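Nicotinate phosphoribosyltransferase (Saccharomyces cerevisiae, PDB 1VLP) catalyses the ATP-dependent joining of nicotinate to the phosphoribosyl group of 5-phospho-alpha-D-ribose 1-diphosphate, the first step of NAD synthesis from nicotinic acid. Local coordinates at residues 191-196 against 385-390; 16-21 against 148-153. All blocks are in the same frame, centred on the assembly; numbering follows the deposited sequence.

Interaction 1 of 2, residues 191-196 against 385-390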
ATOM      1  N   THR A 191      -7.498  -0.318  -1.270  1.00  3.29           N
ATOM      2  CA  THR A 191      -8.016   0.242  -0.016  1.00  4.70           C
ATOM      3  C   THR A 191      -7.758   1.766   0.116  1.00  4.10           C
ATOM      4  O   THR A 191      -8.684   2.560   0.357  1.00  4.99           O
ATOM      5  CB  THR A 191      -7.466  -0.492   1.219  1.00  4.13           C
ATOM      6  OG1 THR A 191      -7.827  -1.858   1.138  1.00  4.65           O
ATOM      7  CG2 THR A 191      -7.976   0.148   2.519  1.00  8.86           C
ATOM      8  N   ARG A 192      -6.504   2.161  -0.088  1.00  5.42           N
ATOM      9  CA  ARG A 192      -6.084   3.511   0.263  1.00  6.13           C
ATOM     10  C   ARG A 192      -6.800   4.573  -0.564  1.00 10.05           C
ATOM     11  O   ARG A 192      -7.144   5.631  -0.040  1.00 12.09           O
ATOM     12  CB  ARG A 192      -4.600   3.660   0.072  1.00  8.86           C
ATOM     13  CG  ARG A 192      -3.836   3.016   1.158  1.00 13.49           C
ATOM     14  CD  ARG A 192      -2.352   3.103   0.850  1.00 16.69           C
ATOM     15  NE  ARG A 192      -2.009   2.172  -0.214  1.00 16.74           N
ATOM     16  CZ  ARG A 192      -0.806   2.096  -0.740  1.00 24.56           C
ATOM     17  NH1 ARG A 192       0.151   2.904  -0.278  1.00 23.41           N
ATOM     18  NH2 ARG A 192      -0.574   1.239  -1.732  1.00 23.92           N
ATOM     19  N   ARG A 193      -7.114   4.265  -1.813  1.00  8.41           N
ATOM     20  CA  ARG A 193      -7.803   5.283  -2.594  1.00  8.48           C
ATOM     21  C   ARG A 193      -9.231   4.952  -2.972  1.00  8.15           C
ATOM     22  O   ARG A 193      -9.756   5.481  -3.947  1.00  5.93           O
ATOM     23  CB  ARG A 193      -6.981   5.725  -3.770  1.00 10.97           C
ATOM     24  CG  ARG A 193      -6.030   6.859  -3.381  1.00 20.46           C
ATOM     25  CD  ARG A 193      -5.294   7.382  -4.600  1.00 21.61           C
ATOM     26  NE  ARG A 193      -4.010   7.944  -4.228  1.00 27.89           N
ATOM     27  CZ  ARG A 193      -3.117   8.394  -5.097  1.00 20.60           C
ATOM     28  NH1 ARG A 193      -3.365   8.338  -6.400  1.00 34.34           N
ATOM     29  NH2 ARG A 193      -1.973   8.892  -4.654  1.00 26.93           N
ATOM     30  N   ARG A 194      -9.877   4.084  -2.190  1.00  3.70           N
ATOM     31  CA  ARG A 194     -11.238   3.775  -2.447  1.00  5.23           C
ATOM     32  C   ARG A 194     -12.107   5.044  -2.340  1.00  6.19           C
ATOM     33  O   ARG A 194     -11.876   5.937  -1.487  1.00  5.56           O
ATOM     34  CB  ARG A 194     -11.756   2.708  -1.491  1.00  5.23           C
ATOM     35  CG  ARG A 194     -11.860   3.157  -0.076  1.00  4.07           C
ATOM     36  CD  ARG A 194     -11.960   1.918   0.852  1.00  5.75           C
ATOM     37  NE  ARG A 194     -12.238   2.296   2.221  1.00  2.63           N
ATOM     38  CZ  ARG A 194     -12.122   1.484   3.273  1.00  5.36           C
ATOM     39  NH1 ARG A 194     -11.687   0.226   3.131  1.00  5.18           N
ATOM     40  NH2 ARG A 194     -12.384   1.959   4.491  1.00  5.03           N
ATOM     41  N   ARG A 195     -13.130   5.086  -3.177  1.00  3.53           N
ATOM     42  CA  ARG A 195     -14.089   6.188  -3.121  1.00  3.23           C
ATOM     43  C   ARG A 195     -14.894   6.170  -1.804  1.00  3.49           C
ATOM     44  O   ARG A 195     -15.238   7.249  -1.219  1.00  4.86           O
ATOM     45  CB  ARG A 195     -14.996   6.169  -4.339  1.00  2.47           C
ATOM     46  CG  ARG A 195     -15.940   7.348  -4.286  1.00  2.00           C
ATOM     47  CD  ARG A 195     -16.449   7.736  -5.672  1.00  5.36           C
ATOM     48  NE  ARG A 195     -15.346   8.175  -6.508  1.00  2.78           N
ATOM     49  CZ  ARG A 195     -15.435   9.022  -7.527  1.00  2.00           C
ATOM     50  NH1 ARG A 195     -16.553   9.648  -7.814  1.00  3.20           N
ATOM     51  NH2 ARG A 195     -14.356   9.284  -8.243  1.00  2.00           N
ATOM     52  N   SER A 196     -15.105   4.941  -1.302  1.00  3.37           N
ATOM     53  CA  SER A 196     -15.768   4.700  -0.045  1.00  3.96           C
ATOM     54  C   SER A 196     -15.574   3.219   0.326  1.00  3.38           C
ATOM     55  O   SER A 196     -15.206   2.396  -0.518  1.00  2.00           O
ATOM     56  CB  SER A 196     -17.258   4.991  -0.142  1.00  5.62           C
ATOM     57  OG  SER A 196     -17.905   4.062  -1.006  1.00  3.59           O
ATOM     58  N   PRO A 385     -10.420  10.776  -9.160  1.00  5.76           N
ATOM     59  CA  PRO A 385     -10.021  10.507  -7.751  1.00  8.50           C
ATOM     60  C   PRO A 385      -9.157  11.589  -7.126  1.00  7.21           C
ATOM     61  O   PRO A 385      -8.514  12.397  -7.825  1.00  6.78           O
ATOM     62  CB  PRO A 385      -9.158   9.237  -7.847  1.00 12.58           C
ATOM     63  CG  PRO A 385      -9.527   8.616  -9.090  1.00 14.71           C
ATOM     64  CD  PRO A 385      -9.791   9.786 -10.035  1.00  7.01           C
ATOM     65  N   LEU A 386      -9.162  11.614  -5.808  1.00  5.54           N
ATOM     66  CA  LEU A 386      -8.268  12.466  -5.047  1.00  7.29           C
ATOM     67  C   LEU A 386      -6.921  11.771  -4.998  1.00  9.26           C
ATOM     68  O   LEU A 386      -6.861  10.625  -4.544  1.00 12.48           O
ATOM     69  CB  LEU A 386      -8.867  12.619  -3.641  1.00  9.83           C
ATOM     70  CG  LEU A 386      -8.313  13.644  -2.701  1.00 13.80           C
ATOM     71  CD1 LEU A 386      -8.480  15.056  -3.288  1.00 10.77           C
ATOM     72  CD2 LEU A 386      -9.042  13.505  -1.354  1.00  9.78           C
ATOM     73  N   ASN A 387      -5.868  12.445  -5.474  1.00  6.90           N
ATOM     74  CA  ASN A 387      -4.487  11.916  -5.510  1.00  8.60           C
ATOM     75  C   ASN A 387      -3.759  12.363  -4.240  1.00  3.98           C
ATOM     76  O   ASN A 387      -2.993  13.359  -4.269  1.00  7.34           O
ATOM     77  CB  ASN A 387      -3.762  12.443  -6.736  1.00 11.13           C
ATOM     78  CG  ASN A 387      -2.315  11.877  -6.920  1.00 15.20           C
ATOM     79  OD1 ASN A 387      -1.798  11.105  -6.099  1.00 16.95           O
ATOM     80  ND2 ASN A 387      -1.663  12.298  -8.004  1.00 18.47           N
ATOM     81  N   ILE A 388      -4.007  11.624  -3.169  1.00  5.97           N
ATOM     82  CA  ILE A 388      -3.412  11.914  -1.855  1.00  5.03           C
ATOM     83  C   ILE A 388      -2.496  10.772  -1.398  1.00  4.63           C
ATOM     84  O   ILE A 388      -2.699   9.585  -1.705  1.00  5.55           O
ATOM     85  CB  ILE A 388      -4.481  12.184  -0.779  1.00  5.22           C
ATOM     86  CG1 ILE A 388      -5.557  11.064  -0.800  1.00  5.21           C
ATOM     87  CG2 ILE A 388      -5.101  13.581  -1.039  1.00  8.04           C
ATOM     88  CD1 ILE A 388      -6.556  11.069   0.317  1.00  8.95           C
ATOM     89  N   VAL A 389      -1.499  11.167  -0.611  1.00  3.94           N
ATOM     90  CA  VAL A 389      -0.559  10.220   0.003  1.00  3.28           C
ATOM     91  C   VAL A 389      -0.252  10.637   1.422  1.00  4.23           C
ATOM     92  O   VAL A 389      -0.494  11.782   1.770  1.00  4.54           O
ATOM     93  CB  VAL A 389       0.747  10.129  -0.766  1.00  4.51           C
ATOM     94  CG1 VAL A 389       0.481   9.661  -2.192  1.00  8.68           C
ATOM     95  CG2 VAL A 389       1.502  11.417  -0.753  1.00  8.46           C
ATOM     96  N   ILE A 390       0.180   9.682   2.231  1.00  4.43           N
ATOM     97  CA  ILE A 390       0.685   9.950   3.586  1.00  6.24           C
ATOM     98  C   ILE A 390       2.009   9.193   3.609  1.00  5.25           C
ATOM     99  O   ILE A 390       2.042   7.983   3.532  1.00  6.99           O
ATOM    100  CB  ILE A 390      -0.290   9.516   4.709  1.00  7.91           C
ATOM    101  CG1 ILE A 390      -1.457  10.457   4.766  1.00  5.73           C
ATOM    102  CG2 ILE A 390       0.412   9.478   6.070  1.00  6.26           C
ATOM    103  CD1 ILE A 390      -2.569  10.004   5.688  1.00  6.53           C
TER
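The guanidinium of Arg193 lies with one face over the backbone of Asn387, whose CA sits 3.8 Å above the centre of the plane, while CG1 of Val389 meets the edge at NH2. Arg193 belongs to a type I turn, Thr191 to Arg194, in the loop that leaves strand 186-188 of the parallel sheet in this type II phosphoribosyltransferase. Its side chain bridges from this loop to the start of strand 388-395 in the antiparallel sheet. The arm is extended from CG to NE, and its CD passes 3.6 Å from Leu386 O before the head turns side-on to a single acceptor. Arg193 NE donates to Ile388 O at 3.3 Å and Arg193 NH2 to the same oxygen at 3.1 Å, both bent at the hydrogen and both from one face of the carbonyl. Thr367, inferred to bind 5-phospho-alpha-D-ribose 1-diphosphate, touches Arg193, and a bound phosphate ion lies about 5 Å from the Arg193 side chain; the paired grip may therefore help to orient an arginine beside the substrate pocket. CG of Asn387, anti to the backbone N (chi1 -177°), carries the amide to the guanidinium. The two planes are 55° apart, and Asn387 OD1 comes within 2.6 Å of Arg193 NH2.

Interaction 2 of 2, residues 16-21 against 148-153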
ATOM      1  N   PRO A  16     -19.051   5.359  12.757  1.00  4.03           N
ATOM      2  CA  PRO A  16     -17.642   5.150  12.359  1.00  3.26           C
ATOM      3  C   PRO A  16     -17.530   4.315  11.081  1.00  4.77           C
ATOM      4  O   PRO A  16     -18.197   3.286  10.947  1.00  5.31           O
ATOM      5  CB  PRO A  16     -17.069   4.346  13.520  1.00  2.00           C
ATOM      6  CG  PRO A  16     -18.040   4.534  14.657  1.00  6.95           C
ATOM      7  CD  PRO A  16     -19.369   4.722  14.047  1.00  5.51           C
ATOM      8  N   VAL A  17     -16.700   4.787  10.149  1.00  2.00           N
ATOM      9  CA  VAL A  17     -16.526   4.115   8.853  1.00  3.00           C
ATOM     10  C   VAL A  17     -15.531   2.967   9.004  1.00  5.82           C
ATOM     11  O   VAL A  17     -15.731   1.879   8.437  1.00  5.03           O
ATOM     12  CB  VAL A  17     -16.165   5.138   7.730  1.00  5.12           C
ATOM     13  CG1 VAL A  17     -15.632   4.426   6.482  1.00 11.47           C
ATOM     14  CG2 VAL A  17     -17.395   5.985   7.421  1.00  6.24           C
ATOM     15  N   ILE A  18     -14.483   3.208   9.783  1.00  3.97           N
ATOM     16  CA  ILE A  18     -13.383   2.262   9.970  1.00  5.30           C
ATOM     17  C   ILE A  18     -13.741   1.453  11.226  1.00  6.05           C
ATOM     18  O   ILE A  18     -13.602   1.935  12.372  1.00  7.81           O
ATOM     19  CB  ILE A  18     -12.062   2.963  10.149  1.00  3.06           C
ATOM     20  CG1 ILE A  18     -11.745   3.930   8.973  1.00  7.23           C
ATOM     21  CG2 ILE A  18     -10.934   1.940  10.372  1.00  7.33           C
ATOM     22  CD1 ILE A  18     -11.553   3.251   7.615  1.00  8.47           C
ATOM     23  N   LYS A  19     -14.273   0.257  10.995  1.00  5.87           N
ATOM     24  CA  LYS A  19     -14.864  -0.556  12.058  1.00  6.06           C
ATOM     25  C   LYS A  19     -13.872  -1.589  12.624  1.00  8.56           C
ATOM     26  O   LYS A  19     -14.182  -2.279  13.604  1.00  8.05           O
ATOM     27  CB  LYS A  19     -16.116  -1.214  11.519  1.00  7.44           C
ATOM     28  CG  LYS A  19     -17.167  -0.210  11.101  1.00 11.29           C
ATOM     29  CD  LYS A  19     -18.435  -0.907  10.738  1.00 14.55           C
ATOM     30  CE  LYS A  19     -19.490   0.074  10.189  1.00 20.05           C
ATOM     31  NZ  LYS A  19     -19.974   1.031  11.223  1.00  9.99           N
ATOM     32  N   SER A  20     -12.670  -1.654  12.039  1.00  5.04           N
ATOM     33  CA  SER A  20     -11.707  -2.695  12.451  1.00  5.52           C
ATOM     34  C   SER A  20     -10.291  -2.244  12.151  1.00  5.58           C
ATOM     35  O   SER A  20     -10.047  -1.556  11.163  1.00  4.47           O
ATOM     36  CB  SER A  20     -12.034  -4.021  11.716  1.00  5.65           C
ATOM     37  OG  SER A  20     -11.029  -5.019  11.948  1.00  3.29           O
ATOM     38  N   LEU A  21      -9.359  -2.643  13.004  1.00  4.32           N
ATOM     39  CA  LEU A  21      -7.946  -2.467  12.684  1.00  3.79           C
ATOM     40  C   LEU A  21      -7.482  -3.372  11.524  1.00  5.69           C
ATOM     41  O   LEU A  21      -6.397  -3.175  10.977  1.00  6.68           O
ATOM     42  CB  LEU A  21      -7.144  -2.693  13.932  1.00  3.26           C
ATOM     43  CG  LEU A  21      -7.339  -1.564  14.987  1.00  5.46           C
ATOM     44  CD1 LEU A  21      -6.897  -1.989  16.293  1.00  8.93           C
ATOM     45  CD2 LEU A  21      -6.600  -0.324  14.585  1.00 13.39           C
ATOM     46  N   LEU A 148      -6.013   7.803   4.775  1.00  3.85           N
ATOM     47  CA  LEU A 148      -6.274   7.966   3.336  1.00  2.39           C
ATOM     48  C   LEU A 148      -7.673   7.551   2.928  1.00  5.55           C
ATOM     49  O   LEU A 148      -8.347   8.310   2.209  1.00  3.79           O
ATOM     50  CB  LEU A 148      -5.230   7.248   2.525  1.00  4.19           C
ATOM     51  CG  LEU A 148      -3.838   7.866   2.558  1.00  5.00           C
ATOM     52  CD1 LEU A 148      -2.861   6.868   1.888  1.00  5.79           C
ATOM     53  CD2 LEU A 148      -3.839   9.254   1.913  1.00  4.76           C
ATOM     54  N   SER A 149      -8.091   6.370   3.402  1.00  2.70           N
ATOM     55  CA  SER A 149      -9.456   5.814   3.116  1.00  3.39           C
ATOM     56  C   SER A 149     -10.530   6.768   3.615  1.00  2.00           C
ATOM     57  O   SER A 149     -11.522   7.056   2.915  1.00  2.00           O
ATOM     58  CB  SER A 149      -9.665   4.435   3.745  1.00  5.02           C
ATOM     59  OG  SER A 149      -8.742   3.470   3.222  1.00 14.13           O
ATOM     60  N   LEU A 150     -10.295   7.358   4.790  1.00  3.86           N
ATOM     61  CA  LEU A 150     -11.245   8.324   5.323  1.00  2.29           C
ATOM     62  C   LEU A 150     -11.310   9.659   4.563  1.00  3.94           C
ATOM     63  O   LEU A 150     -12.417  10.220   4.341  1.00  2.00           O
ATOM     64  CB  LEU A 150     -10.963   8.597   6.797  1.00  4.53           C
ATOM     65  CG  LEU A 150     -11.489   7.519   7.779  1.00  3.19           C
ATOM     66  CD1 LEU A 150     -10.844   7.764   9.177  1.00  2.81           C
ATOM     67  CD2 LEU A 150     -13.012   7.416   7.831  1.00  6.03           C
ATOM     68  N   ILE A 151     -10.141  10.184   4.211  1.00  2.00           N
ATOM     69  CA  ILE A 151     -10.038  11.468   3.510  1.00  2.00           C
ATOM     70  C   ILE A 151     -10.721  11.337   2.142  1.00  2.00           C
ATOM     71  O   ILE A 151     -11.536  12.209   1.750  1.00  2.33           O
ATOM     72  CB  ILE A 151      -8.569  11.924   3.393  1.00  2.42           C
ATOM     73  CG1 ILE A 151      -7.986  12.232   4.782  1.00  2.65           C
ATOM     74  CG2 ILE A 151      -8.427  13.154   2.549  1.00  2.31           C
ATOM     75  CD1 ILE A 151      -6.514  12.247   4.814  1.00  7.14           C
ATOM     76  N   SER A 152     -10.427  10.256   1.414  1.00  2.94           N
ATOM     77  CA  SER A 152     -11.103  10.002   0.124  1.00  2.63           C
ATOM     78  C   SER A 152     -12.617   9.916   0.324  1.00  3.31           C
ATOM     79  O   SER A 152     -13.381  10.578  -0.386  1.00  3.44           O
ATOM     80  CB  SER A 152     -10.575   8.713  -0.491  1.00  3.27           C
ATOM     81  OG  SER A 152     -11.020   8.489  -1.790  1.00  6.13           O
ATOM     82  N   GLU A 153     -13.043   9.102   1.291  1.00  4.42           N
ATOM     83  CA  GLU A 153     -14.483   8.974   1.552  1.00  4.47           C
ATOM     84  C   GLU A 153     -15.158  10.324   1.872  1.00  3.83           C
ATOM     85  O   GLU A 153     -16.196  10.623   1.331  1.00  6.39           O
ATOM     86  CB  GLU A 153     -14.740   7.907   2.614  1.00  5.09           C
ATOM     87  CG  GLU A 153     -16.218   7.754   2.909  1.00  4.86           C
ATOM     88  CD  GLU A 153     -16.665   6.344   3.268  1.00  8.01           C
ATOM     89  OE1 GLU A 153     -15.880   5.369   3.221  1.00  5.51           O
ATOM     90  OE2 GLU A 153     -17.858   6.221   3.598  1.00  7.68           O
TER
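Apolar contacts between Val17, Ile18 and Leu150 carry most of this junction, in which the loop before helix 26-38 lies against one side of helix 144-159. Leu150 supplies a branched end that serves two neighbours: its CD2 is 3.9 Å from Val17 CB, and its CG is 3.8 Å from Ile18 CG1. Ile18 CG1 also lies 3.9 Å from Leu150 CD1, so it rests against the fork of the leucine and not against one methyl alone. Ile18 and Leu150 approach at a slant, and Ile18 CD1 comes only as near as 4.5 Å to Ser149 CB.

The second kind of contact sets the two methyls of Val17 against the carboxylate of Glu153. Val17 CG1, anti to the backbone N at a chi1 of 165°, reaches Glu153 OE1 at 3.4 Å, while Val17 CG2 is 3.9 Å from Glu153 OE2. The two side chains come from opposite directions. No hydrogen bond crosses between the segments; OE1 of Glu153 instead accepts from the backbone N of Leu197, at the start of helix 197-213.

Helix 59-71 flanks the contact, with Trp64 against Val17 and Gln68 and Phe69 against Leu150. Elsewhere on helix 144-159, Leu148 and Ile151 pack on strand 388-395, and Ile151 also meets strand 126-134.

In the fold
The centres of interactions 1 and 2 lie 11 Å apart, on the same side of the chain's centre, and the contacts touch directly. Both segments of interaction 2 precede those of interaction 1 in the sequence. Helix 144-159 connects them. Its Ser149 OG and Ser152 OG probably hydrogen-bond to Thr191 O and Arg194 O, holding the turn that carries Arg193, while Ile388 packs on Leu148 and Ile151 of the same helix. Arg194 also reaches back to Ile18. Helix 144-159 thus packs between the N-terminal loop, the turn after strand 186-188 and strand 388-395, and interaction 1 is the contact beside the inferred phosphoribosyl diphosphate site.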